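Local coordinates for protein glutathione-independent glyoxalase DJ-1 (Schizosaccharomyces pombe, PDB 4QYT) that converts methylglyoxal to D-lactate in a single step without glutathione and helps protect the cell against reactive oxygen species, at residues Q177-S180 with K181-N185. Numbering follows the deposited sequence.
Sequences QVAS and KDKYN
Across the link from Ala179-Ser180 into the helix that begins at Lys181, the backbone turns from extended at Ala179 and Ser180 to helical, and Tyr184 N donates to Ser180 O at 2.8 Å as the first i to i+4 bond. Asn185 N repeats the pattern with Lys181 O. Ser180 is the N-cap. Ser180 OG lies between its own backbone N and carbonyl carbon (chi1 66°), a position from which it reaches forward over the first turn and accepts from Lys183 N at 3.0 Å. Ser180 OG also rests 3.4 Å from Lys183 CB, so this hydroxyl meets both the amide and the start of the side chain of one residue. Ala179 CB points at the new helix and packs 4.3 Å from Tyr184 CB and, in the conformer of Lys183 described here, 3.8 Å from Lys183 CG, a small apolar contact just ahead of the cap. In that conformer Lys183 leaves with CG anti to its backbone N (chi1 160°), which sets CG beside this methyl; bends at chi2 and chi3 then carry the chain away, and NZ hydrogen-bonds Ala30 O. The Tyr184 side chain instead heads back to the preceding helix, 167-178, touching Leu172, Leu175 and Glu176. The OG bond makes a serine N-cap, with the apolar contact of Ala179 beside it, in a short helix-to-helix connection, joining helix 167-178 to the C-terminal helix 181-190 on the surface of the DJ-1/PfpI-family domain, away from the active site.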
# COMPACT_ATOMS: atom_id res chain seq x y z
N GLN A 177 13.18 -3.56 -14.63
CA GLN A 177 14.61 -3.52 -14.92
C GLN A 177 15.31 -4.84 -14.69
O GLN A 177 16.40 -5.05 -15.21
CB GLN A 177 15.31 -2.44 -14.09
CG GLN A 177 14.69 -1.06 -14.16
CD GLN A 177 14.26 -0.66 -15.56
OE1 GLN A 177 13.12 -0.23 -15.77
NE2 GLN A 177 15.18 -0.58 -16.46
N VAL A 178 14.74 -5.69 -13.82
CA VAL A 178 15.43 -6.85 -13.30
C VAL A 178 14.77 -8.18 -13.60
O VAL A 178 15.45 -9.18 -13.68
CB VAL A 178 15.74 -6.81 -11.81
CG1 VAL A 178 16.68 -5.68 -11.54
CG2 VAL A 178 14.48 -6.74 -10.94
N ALA A 179 13.50 -8.17 -13.98
CA ALA A 179 12.75 -9.35 -14.32
C ALA A 179 12.81 -9.59 -15.81
O ALA A 179 12.82 -8.66 -16.62
CB ALA A 179 11.30 -9.22 -13.87
N SER A 180 12.73 -10.86 -16.18
CA SER A 180 12.46 -11.18 -17.59
C SER A 180 11.12 -10.55 -17.99
O SER A 180 10.21 -10.35 -17.16
CB SER A 180 12.39 -12.68 -17.82
OG SER A 180 11.28 -13.24 -17.15
N LYS A 181 10.94 -10.35 -19.30
CA LYS A 181 9.67 -9.86 -19.82
C LYS A 181 8.56 -10.82 -19.42
O LYS A 181 7.45 -10.42 -19.04
CB LYS A 181 9.74 -9.70 -21.35
CG LYS A 181 8.48 -9.12 -21.96
CD LYS A 181 8.64 -8.91 -23.46
CE LYS A 181 7.41 -8.25 -24.06
NZ LYS A 181 7.37 -6.78 -23.81
N ASP A 182 8.84 -12.11 -19.50
CA ASP A 182 7.87 -13.12 -19.14
C ASP A 182 7.41 -13.00 -17.68
O ASP A 182 6.20 -13.01 -17.40
CB ASP A 182 8.37 -14.53 -19.49
CG ASP A 182 7.29 -15.59 -19.37
OD1 ASP A 182 6.60 -15.88 -20.42
OD2 ASP A 182 7.37 -16.33 -18.37
N LYS A 183 8.35 -12.83 -16.77
CA LYS A 183 8.01 -12.70 -15.36
C LYS A 183 7.32 -11.38 -15.08
O LYS A 183 6.35 -11.31 -14.32
CB LYS A 183 9.25 -12.79 -14.50
CG LYS A 183 9.05 -12.20 -13.11
CD LYS A 183 8.67 -13.28 -12.13
CE LYS A 183 9.84 -14.23 -11.97
NZ LYS A 183 9.70 -15.12 -10.79
N TYR A 184 7.86 -10.31 -15.66
CA TYR A 184 7.24 -9.01 -15.53
C TYR A 184 5.77 -9.06 -15.93
O TYR A 184 4.87 -8.61 -15.21
CB TYR A 184 7.99 -7.96 -16.34
CG TYR A 184 7.34 -6.61 -16.24
CD1 TYR A 184 7.58 -5.77 -15.16
CD2 TYR A 184 6.42 -6.18 -17.16
CE1 TYR A 184 6.97 -4.53 -15.02
CE2 TYR A 184 5.76 -4.98 -17.00
CZ TYR A 184 6.07 -4.14 -15.95
OH TYR A 184 5.43 -2.91 -15.81
N ASN A 185 5.52 -9.66 -17.08
CA ASN A 185 4.16 -9.65 -17.61
C ASN A 185 3.20 -10.43 -16.71
O ASN A 185 2.04 -10.05 -16.52
CB ASN A 185 4.12 -10.22 -19.03
CG ASN A 185 4.66 -9.26 -20.07
OD1 ASN A 185 4.83 -8.06 -19.83
ND2 ASN A 185 4.95 -9.80 -21.25